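PDB 2VI7: acetyltransferase PA1377 from Pseudomonas aeruginosa, which probably acts as a GCN5-related (GNAT-family) N-acetyltransferase, moving an acetyl group from acetyl-coenzyme A to an amino group of its substrate. Local coordinates for residues F143-M149 against D161-R167; I89-V93 against E124-Y128; G20-Y25 against V69-A73; L59-A63 against L106-L110. All coordinates share one frame; numbering follows the deposited sequence.

Overall arrangement
All four contacts belong to one mixed beta sheet and the helices lying against it. Contacts 3 and 4, with centres about 12 Å apart, use neighbouring antiparallel strands, 68-77 and 58-65, packed on helices 18-25 and 102-117 respectively. Helix 102-117 also links strands 86-95 and 122-128, which meet in contact 2, about 13 Å between centres from contact 4. Strand 122-128 then pairs with strand 158-168 of contact 1, whose centre is about 9 Å from that of contact 2; both touch the second subunit. In GNAT relatives acetyl-coenzyme A binds where the strands equivalent to those of contact 2 part, and probably does so here. Contacts 1 and 3 lie farthest apart, about 25 Å between centres.

Contact 1: F143-M149 against D161-R167; sequences FETEGEM and DVYSMAR. With SO4 (sulfate ion), chain E.
F143 offers one face of its ring to R167, whose CB stands over the middle of it, 3.6 Å from the centroid and 7° off the normal. R167 is extended from CG to NE and runs past this ring. CB and CD do the packing, while the guanidinium, tilted against the ring, pairs with D115. Farther along the strands, Y163 and E148 lie alongside each other, pointing the same way. E148 OE2 sits at the edge of the ring, 3.7 Å from Y163 CE2, with the carboxylate plane 62° from that of the ring. The two segments are neighbouring antiparallel strands interrupted by a classic beta bulge: E146 and G147 both face S164. S164 O takes a firm bond from E146 N (2.7 Å) and a weak one from G147 N. Within the bulge the carboxylate of E146 rests against the small methyl of A166, forms a salt bridge with R122 and accepts a bond from R150 N of the second subunit. M149, flexible enough to bend back at its sulfur, lays CE 3.7 Å from S164 CB and 3.8 Å from V162 CG2. M165 likewise turns at its last torsion (chi3 90°), bringing CE to 3.6 Å from F143 O. Beside it, T145 grips a sulfate through its backbone N and, at 2.8 Å, by a hydrogen bond from OG1 to O1; R139 holds the same ion, which probably came from the crystallisation liquor.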
# COMPACT_ATOMS: atom_id res chain seq x y z
N PHE A 143 -16.66 -8.84 2.55
CA PHE A 143 -15.38 -8.42 3.13
C PHE A 143 -15.35 -8.78 4.61
O PHE A 143 -16.35 -8.64 5.32
CB PHE A 143 -15.16 -6.91 3.00
CG PHE A 143 -14.82 -6.46 1.61
CD1 PHE A 143 -15.82 -6.26 0.67
CD2 PHE A 143 -13.49 -6.23 1.24
CE1 PHE A 143 -15.52 -5.83 -0.63
CE2 PHE A 143 -13.18 -5.80 -0.05
CZ PHE A 143 -14.20 -5.60 -0.99
N GLU A 144 -14.20 -9.24 5.07
CA GLU A 144 -14.05 -9.59 6.46
C GLU A 144 -12.89 -8.79 7.00
O GLU A 144 -11.96 -8.48 6.27
CB GLU A 144 -13.74 -11.07 6.61
CG GLU A 144 -14.85 -12.00 6.21
CD GLU A 144 -14.44 -13.46 6.38
OE1 GLU A 144 -14.21 -13.89 7.54
OE2 GLU A 144 -14.34 -14.16 5.36
N THR A 145 -12.97 -8.43 8.27
CA THR A 145 -11.91 -7.67 8.91
C THR A 145 -10.69 -8.56 9.11
O THR A 145 -10.79 -9.66 9.65
CB THR A 145 -12.36 -7.14 10.29
OG1 THR A 145 -13.45 -6.23 10.12
CG2 THR A 145 -11.21 -6.44 11.00
N GLU A 146 -9.54 -8.07 8.66
CA GLU A 146 -8.29 -8.80 8.77
C GLU A 146 -7.37 -8.17 9.79
O GLU A 146 -6.43 -8.80 10.27
CB GLU A 146 -7.60 -8.87 7.42
CG GLU A 146 -8.17 -9.92 6.50
CD GLU A 146 -7.31 -10.15 5.27
OE1 GLU A 146 -7.39 -11.25 4.68
OE2 GLU A 146 -6.56 -9.22 4.90
N GLY A 147 -7.63 -6.91 10.13
CA GLY A 147 -6.79 -6.25 11.10
C GLY A 147 -7.28 -4.86 11.42
O GLY A 147 -8.14 -4.33 10.73
N GLU A 148 -6.74 -4.29 12.49
CA GLU A 148 -7.08 -2.95 12.95
C GLU A 148 -5.78 -2.16 13.03
O GLU A 148 -4.86 -2.53 13.78
CB GLU A 148 -7.76 -3.01 14.31
CG GLU A 148 -8.19 -1.66 14.84
CD GLU A 148 -9.15 -1.76 16.01
OE1 GLU A 148 -9.63 -0.71 16.48
OE2 GLU A 148 -9.41 -2.90 16.46
N MET A 149 -5.70 -1.08 12.26
CA MET A 149 -4.51 -0.26 12.20
C MET A 149 -4.65 1.08 12.93
O MET A 149 -5.41 1.95 12.52
CB MET A 149 -4.15 -0.07 10.73
CG MET A 149 -4.40 -1.34 9.94
SD MET A 149 -3.44 -1.49 8.45
CE MET A 149 -4.61 -0.92 7.25
N ASP A 161 -8.21 5.26 13.61
CA ASP A 161 -7.88 3.90 13.23
C ASP A 161 -8.75 3.43 12.07
O ASP A 161 -9.77 4.04 11.76
CB ASP A 161 -8.08 2.95 14.42
CG ASP A 161 -7.46 3.47 15.71
OD1 ASP A 161 -6.35 4.05 15.66
OD2 ASP A 161 -8.07 3.29 16.79
N VAL A 162 -8.34 2.35 11.43
CA VAL A 162 -9.10 1.78 10.34
C VAL A 162 -9.08 0.27 10.48
O VAL A 162 -8.23 -0.29 11.15
CB VAL A 162 -8.52 2.10 8.93
CG1 VAL A 162 -8.39 3.60 8.73
CG2 VAL A 162 -7.18 1.39 8.73
N TYR A 163 -10.05 -0.36 9.84
CA TYR A 163 -10.11 -1.81 9.79
C TYR A 163 -9.56 -2.16 8.41
O TYR A 163 -9.93 -1.54 7.41
CB TYR A 163 -11.55 -2.31 9.91
CG TYR A 163 -12.08 -2.29 11.32
CD1 TYR A 163 -13.34 -1.77 11.61
CD2 TYR A 163 -11.33 -2.80 12.37
CE1 TYR A 163 -13.82 -1.75 12.92
CE2 TYR A 163 -11.81 -2.79 13.68
CZ TYR A 163 -13.05 -2.26 13.95
OH TYR A 163 -13.51 -2.24 15.25
N SER A 164 -8.66 -3.12 8.36
CA SER A 164 -8.10 -3.58 7.11
C SER A 164 -8.97 -4.77 6.73
O SER A 164 -9.01 -5.75 7.47
CB SER A 164 -6.66 -4.02 7.31
OG SER A 164 -6.07 -4.36 6.07
N MET A 165 -9.69 -4.68 5.62
CA MET A 165 -10.57 -5.77 5.20
C MET A 165 -10.20 -6.39 3.87
O MET A 165 -9.54 -5.78 3.04
CB MET A 165 -12.01 -5.29 5.15
CG MET A 165 -12.53 -4.71 6.46
SD MET A 165 -14.21 -4.14 6.29
CE MET A 165 -15.10 -5.62 6.74
N ALA A 166 -10.63 -7.63 3.67
CA ALA A 166 -10.35 -8.34 2.44
C ALA A 166 -11.51 -9.25 2.12
O ALA A 166 -12.17 -9.77 3.01
CB ALA A 166 -9.07 -9.15 2.59
N ARG A 167 -11.77 -9.42 0.83
CA ARG A 167 -12.83 -10.29 0.35
C ARG A 167 -12.14 -11.33 -0.52
O ARG A 167 -11.52 -10.99 -1.52
CB ARG A 167 -13.83 -9.49 -0.47
CG ARG A 167 -14.87 -10.30 -1.21
CD ARG A 167 -15.76 -9.33 -1.95
NE ARG A 167 -16.81 -9.91 -2.78
CZ ARG A 167 -16.64 -10.42 -4.00
NH1 ARG A 167 -15.44 -10.45 -4.56
NH2 ARG A 167 -17.69 -10.84 -4.68
S SO4 E . -15.90 -9.15 10.36
O1 SO4 E . -15.77 -7.80 9.80
O2 SO4 E . -14.84 -10.03 9.82
O3 SO4 E . -15.77 -9.10 11.84
O4 SO4 E . -17.21 -9.66 9.95
O HOH W 1 -12.07 -12.87 3.59
O HOH W 2 -6.77 -6.44 4.77

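Contact 2: I89-V93 against E124-Y128; sequences IGMGV and ELTVY
Two bends in M91, at CB-CG (chi2 -75°) and at CG-SD (chi3 -42°), curl its chain back so that CE comes down on a face of Y128. The methyl stands 3.6 Å from the ring centroid, offset toward the CE1 side, while SD hangs farther above the same face in a Met-aromatic contact. SD also lies 3.1 Å from T126 OG1. A thioether suits this place because it is thin and polarisable, able to touch both a hydroxyl and an aromatic surface. The ring itself is fixed from its far end, where Y128 OH bonds to V34 O. I89 runs side by side with L125, both pointing the same way, and packs tightly, with I89 CG1 3.5 Å from L125 CB. Two backbone bonds join the segments: I89 N to E124 O, 2.9 Å and nearly straight, and T126 N to G90 O, also 2.9 Å. I89 to G92 form a type II' turn, closed by G92 N donating to I89 O at 2.8 Å. G90 takes the positive phi that such a turn needs at its second residue, and G92 has backbone angles that glycine alone takes easily. Beyond M91 the first segment leaves its neighbour, and V93 N is hydrogen-bonded to Y138 OH. Glycerol, probably from the crystallisation liquor, sits about 3 Å from the M91 side chain. Two parallel strands that pair and then splay apart, here at the turn, are characteristic of the GNAT fold; in relatives the opening receives acetyl-coenzyme A, and it probably does so here.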
# COMPACT_ATOMS: atom_id res chain seq x y z
N ILE A 89 -9.36 -1.33 -3.39
CA ILE A 89 -10.36 -0.30 -3.62
C ILE A 89 -10.12 0.83 -2.60
O ILE A 89 -11.01 1.62 -2.32
CB ILE A 89 -11.82 -0.83 -3.51
CG1 ILE A 89 -12.13 -1.29 -2.09
CG2 ILE A 89 -12.05 -1.96 -4.51
CD1 ILE A 89 -13.59 -1.63 -1.86
N GLY A 90 -8.90 0.88 -2.06
CA GLY A 90 -8.51 1.90 -1.09
C GLY A 90 -9.41 2.04 0.12
O GLY A 90 -9.72 1.05 0.77
N MET A 91 -9.80 3.27 0.44
CA MET A 91 -10.68 3.54 1.58
C MET A 91 -12.11 3.21 1.18
O MET A 91 -13.07 3.46 1.92
CB MET A 91 -10.57 5.00 2.02
CG MET A 91 -9.28 5.36 2.73
SD MET A 91 -9.18 4.77 4.44
CE MET A 91 -10.82 5.11 5.05
N GLY A 92 -12.24 2.66 -0.02
CA GLY A 92 -13.53 2.27 -0.53
C GLY A 92 -14.35 3.25 -1.34
O GLY A 92 -13.85 4.04 -2.14
N VAL A 93 -15.64 3.18 -1.07
CA VAL A 93 -16.67 3.96 -1.74
C VAL A 93 -16.83 5.40 -1.19
O VAL A 93 -16.98 5.61 0.02
CB VAL A 93 -17.99 3.13 -1.63
CG1 VAL A 93 -19.00 3.82 -0.78
CG2 VAL A 93 -18.54 2.83 -2.98
N GLU A 124 -8.89 -5.88 -1.50
CA GLU A 124 -8.56 -5.24 -0.23
C GLU A 124 -9.08 -3.82 -0.07
O GLU A 124 -9.22 -3.07 -1.03
CB GLU A 124 -7.04 -5.24 -0.07
CG GLU A 124 -6.40 -6.51 -0.60
CD GLU A 124 -4.91 -6.36 -0.87
OE1 GLU A 124 -4.51 -5.28 -1.33
OE2 GLU A 124 -4.16 -7.33 -0.64
N LEU A 125 -9.35 -3.44 1.18
CA LEU A 125 -9.84 -2.10 1.48
C LEU A 125 -9.55 -1.76 2.93
O LEU A 125 -9.19 -2.63 3.72
CB LEU A 125 -11.35 -2.00 1.22
CG LEU A 125 -12.35 -2.71 2.15
CD1 LEU A 125 -12.39 -2.04 3.52
CD2 LEU A 125 -13.73 -2.66 1.53
N THR A 126 -9.69 -0.49 3.28
CA THR A 126 -9.50 -0.05 4.65
C THR A 126 -10.70 0.85 4.88
O THR A 126 -11.19 1.47 3.95
CB THR A 126 -8.19 0.77 4.86
OG1 THR A 126 -8.18 1.90 3.98
CG2 THR A 126 -6.96 -0.09 4.62
N VAL A 127 -11.18 0.89 6.11
CA VAL A 127 -12.34 1.71 6.45
C VAL A 127 -12.17 2.17 7.90
O VAL A 127 -11.67 1.43 8.75
CB VAL A 127 -13.68 0.90 6.24
CG1 VAL A 127 -13.62 -0.42 6.94
CG2 VAL A 127 -14.84 1.63 6.82
N TYR A 128 -12.57 3.40 8.18
CA TYR A 128 -12.45 3.93 9.54
C TYR A 128 -13.27 3.09 10.51
O TYR A 128 -14.43 2.80 10.23
CB TYR A 128 -12.90 5.38 9.54
CG TYR A 128 -11.93 6.25 8.78
CD1 TYR A 128 -12.37 7.10 7.76
CD2 TYR A 128 -10.56 6.22 9.06
CE1 TYR A 128 -11.46 7.89 7.04
CE2 TYR A 128 -9.65 7.01 8.34
CZ TYR A 128 -10.11 7.84 7.33
OH TYR A 128 -9.22 8.62 6.62

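Contact 3: G20-Y25 against V69-A73; sequences GLTALY and VIGSA
Helix-on-sheet packing in the N-terminal half of a GNAT domain brings G20-Y25 against V69-A73, the helix segment crossing the strand at 75° with axes 7.5 Å apart. V69 meets the helix at G20, its CB lying 3.5 Å from G20 O. Glycine suits this point because the bare backbone lets the branched valine come close, with V69 CG2 reaching 3.7 Å from L21 N. One helical turn farther on, L24 points at the strand. Its CG is anti to the backbone N (chi1 175°), which carries the two methyls outward to the strand: CD1 meets the I70 carbonyl carbon, and CD2 lies 3.8 Å from S72 CB. L21 reaches the same serine with its CD1, 3.7 Å from S72 CB. S72 is small enough to be covered by both leucines, and its buried hydroxyl is satisfied by L61 O of the neighbouring strand. A water joins the polar ends, lying 3.1 Å from Y25 OH and 3.1 Å from S72 OG, to which it donates. Along the strand I70 and G71 both face A63 in a classic beta bulge. Glycerol lies about 4 Å from the Y25 side chain, although it probably came from the crystallisation liquor. The arrangement is that of a helix laid across a strand of the sheet, with L21 and L24 turned to it, as in the alpha/beta fold of GNAT proteins.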
# COMPACT_ATOMS: atom_id res chain seq x y z
N GLY A 20 -17.22 17.31 -11.95
CA GLY A 20 -18.14 16.75 -10.98
C GLY A 20 -17.47 15.94 -9.89
O GLY A 20 -17.90 15.96 -8.74
N LEU A 21 -16.41 15.21 -10.26
CA LEU A 21 -15.68 14.40 -9.29
C LEU A 21 -14.97 15.29 -8.27
O LEU A 21 -14.93 14.98 -7.07
CB LEU A 21 -14.65 13.52 -10.00
CG LEU A 21 -13.86 12.66 -9.00
CD1 LEU A 21 -14.79 11.62 -8.40
CD2 LEU A 21 -12.69 12.01 -9.67
N THR A 22 -14.41 16.40 -8.75
CA THR A 22 -13.72 17.36 -7.91
C THR A 22 -14.68 17.94 -6.88
O THR A 22 -14.34 18.09 -5.71
CB THR A 22 -13.15 18.49 -8.76
OG1 THR A 22 -12.21 17.95 -9.69
CG2 THR A 22 -12.45 19.48 -7.91
N ALA A 23 -15.89 18.25 -7.33
CA ALA A 23 -16.92 18.79 -6.45
C ALA A 23 -17.28 17.76 -5.39
O ALA A 23 -17.53 18.11 -4.23
CB ALA A 23 -18.15 19.17 -7.26
N LEU A 24 -17.33 16.50 -5.79
CA LEU A 24 -17.66 15.41 -4.87
C LEU A 24 -16.75 15.42 -3.65
O LEU A 24 -17.21 15.42 -2.51
CB LEU A 24 -17.54 14.05 -5.58
CG LEU A 24 -17.75 12.82 -4.69
CD1 LEU A 24 -19.21 12.77 -4.24
CD2 LEU A 24 -17.35 11.55 -5.44
N TYR A 25 -15.45 15.46 -3.90
CA TYR A 25 -14.46 15.46 -2.84
C TYR A 25 -14.36 16.78 -2.09
O TYR A 25 -13.76 16.84 -1.01
CB TYR A 25 -13.11 15.05 -3.42
CG TYR A 25 -13.07 13.61 -3.88
CD1 TYR A 25 -12.32 13.22 -4.99
CD2 TYR A 25 -13.80 12.63 -3.19
CE1 TYR A 25 -12.29 11.88 -5.41
CE2 TYR A 25 -13.78 11.30 -3.60
CZ TYR A 25 -13.02 10.93 -4.70
OH TYR A 25 -12.98 9.61 -5.09
N VAL A 69 -22.08 14.12 -10.50
CA VAL A 69 -21.30 13.06 -9.86
C VAL A 69 -21.67 12.99 -8.39
O VAL A 69 -21.31 13.87 -7.61
CB VAL A 69 -19.78 13.33 -9.98
CG1 VAL A 69 -19.01 12.35 -9.11
CG2 VAL A 69 -19.34 13.20 -11.43
N ILE A 70 -22.40 11.94 -8.00
CA ILE A 70 -22.83 11.77 -6.62
C ILE A 70 -22.06 10.67 -5.90
O ILE A 70 -22.34 10.37 -4.73
CB ILE A 70 -24.33 11.42 -6.55
CG1 ILE A 70 -24.60 10.12 -7.32
CG2 ILE A 70 -25.15 12.56 -7.12
CD1 ILE A 70 -26.03 9.63 -7.23
N GLY A 71 -21.09 10.08 -6.59
CA GLY A 71 -20.32 9.02 -5.98
C GLY A 71 -19.19 8.50 -6.84
O GLY A 71 -19.17 8.70 -8.05
N SER A 72 -18.25 7.81 -6.21
CA SER A 72 -17.12 7.29 -6.95
C SER A 72 -16.42 6.17 -6.18
O SER A 72 -16.55 6.08 -4.96
CB SER A 72 -16.14 8.41 -7.23
OG SER A 72 -15.06 7.93 -7.99
N ALA A 73 -15.70 5.32 -6.91
CA ALA A 73 -14.96 4.20 -6.33
C ALA A 73 -14.00 3.67 -7.39
O ALA A 73 -14.27 3.78 -8.58
CB ALA A 73 -15.93 3.10 -5.88
O HOH W 3 -12.37 7.12 -6.76

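Contact 4: L59-A63 against L106-L110; sequences LILVA and LLGEL
L106 lays its CD2 methyl over one face of the flat peptide that joins V62 to A63, 4.0 Å from A63 N. Its CG reaches the methyl of A63, whose shortness lets the helix come near at this end. The other flat group, the carboxylate of E109, plays little part: the chain bends at chi2 (86°), and it is the methylene CG that touches L61 CD1, at 4.0 Å. L61 touches L106, E109 and L110. Its CB meets L106 CD2 at 4.0 Å, and its CD1 slides past L110 in the opposite direction, coming within 3.7 Å of CD2. L59 crosses the same L110 methyl, with CD2 to CD2 4.0 Å. Leucine suits positions 59, 61, 106 and 110, where a branched apolar end spans the 9.8 Å between the strand and helix axes. The segments run nearly antiparallel, at 150°. Strand 58-65 lies between strands 8-12 and 68-77, and helix 102-117 covers one side of all three: L106 and E109 also touch L10, while L110 rests on A73 and L75. From the helix's other side L107 packs on L137 and Y138 of helix 132-140.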
# COMPACT_ATOMS: atom_id res chain seq x y z
N LEU A 59 -9.45 0.70 -12.57
CA LEU A 59 -10.79 1.00 -13.01
C LEU A 59 -11.39 2.00 -12.04
O LEU A 59 -11.48 1.73 -10.84
CB LEU A 59 -11.67 -0.25 -13.04
CG LEU A 59 -13.17 0.05 -13.19
CD1 LEU A 59 -13.44 0.83 -14.47
CD2 LEU A 59 -13.94 -1.26 -13.16
N ILE A 60 -11.80 3.15 -12.55
CA ILE A 60 -12.41 4.16 -11.72
C ILE A 60 -13.81 4.43 -12.25
O ILE A 60 -13.99 4.69 -13.45
CB ILE A 60 -11.58 5.47 -11.70
CG1 ILE A 60 -10.18 5.18 -11.17
CG2 ILE A 60 -12.25 6.51 -10.80
CD1 ILE A 60 -9.22 6.29 -11.39
N LEU A 61 -14.79 4.35 -11.36
CA LEU A 61 -16.17 4.58 -11.73
C LEU A 61 -16.73 5.79 -11.01
O LEU A 61 -16.29 6.16 -9.92
CB LEU A 61 -17.04 3.37 -11.38
CG LEU A 61 -16.84 2.05 -12.13
CD1 LEU A 61 -17.78 1.02 -11.52
CD2 LEU A 61 -17.12 2.24 -13.61
N VAL A 62 -17.72 6.42 -11.64
CA VAL A 62 -18.39 7.56 -11.07
C VAL A 62 -19.86 7.23 -11.15
O VAL A 62 -20.30 6.67 -12.15
CB VAL A 62 -18.12 8.85 -11.86
CG1 VAL A 62 -16.76 9.40 -11.50
CG2 VAL A 62 -18.21 8.58 -13.35
N ALA A 63 -20.59 7.53 -10.09
CA ALA A 63 -22.02 7.28 -10.06
C ALA A 63 -22.65 8.60 -10.42
O ALA A 63 -22.31 9.63 -9.84
CB ALA A 63 -22.45 6.86 -8.67
N LEU A 106 -22.03 1.11 -6.72
CA LEU A 106 -20.63 1.23 -7.11
C LEU A 106 -19.81 -0.01 -6.76
O LEU A 106 -19.11 -0.55 -7.61
CB LEU A 106 -20.00 2.47 -6.45
CG LEU A 106 -20.26 3.87 -7.01
CD1 LEU A 106 -19.84 4.92 -5.99
CD2 LEU A 106 -19.52 4.05 -8.32
N LEU A 107 -19.91 -0.45 -5.50
CA LEU A 107 -19.14 -1.59 -5.03
C LEU A 107 -19.52 -2.90 -5.72
O LEU A 107 -18.65 -3.65 -6.15
CB LEU A 107 -19.28 -1.74 -3.50
CG LEU A 107 -18.41 -2.82 -2.84
CD1 LEU A 107 -16.95 -2.60 -3.22
CD2 LEU A 107 -18.59 -2.79 -1.32
N GLY A 108 -20.81 -3.16 -5.82
CA GLY A 108 -21.27 -4.37 -6.46
C GLY A 108 -20.71 -4.47 -7.87
O GLY A 108 -20.33 -5.55 -8.32
N GLU A 109 -20.63 -3.34 -8.55
CA GLU A 109 -20.13 -3.30 -9.92
C GLU A 109 -18.62 -3.48 -10.01
O GLU A 109 -18.14 -4.08 -10.96
CB GLU A 109 -20.55 -1.99 -10.59
CG GLU A 109 -20.36 -1.98 -12.10
CD GLU A 109 -21.56 -2.56 -12.83
OE1 GLU A 109 -22.45 -3.13 -12.16
OE2 GLU A 109 -21.60 -2.44 -14.08
N LEU A 110 -17.87 -2.94 -9.06
CA LEU A 110 -16.41 -3.10 -9.07
C LEU A 110 -16.08 -4.57 -8.81
O LEU A 110 -15.11 -5.10 -9.35
CB LEU A 110 -15.75 -2.25 -7.99
CG LEU A 110 -15.70 -0.72 -8.10
CD1 LEU A 110 -14.93 -0.17 -6.92
CD2 LEU A 110 -15.01 -0.31 -9.39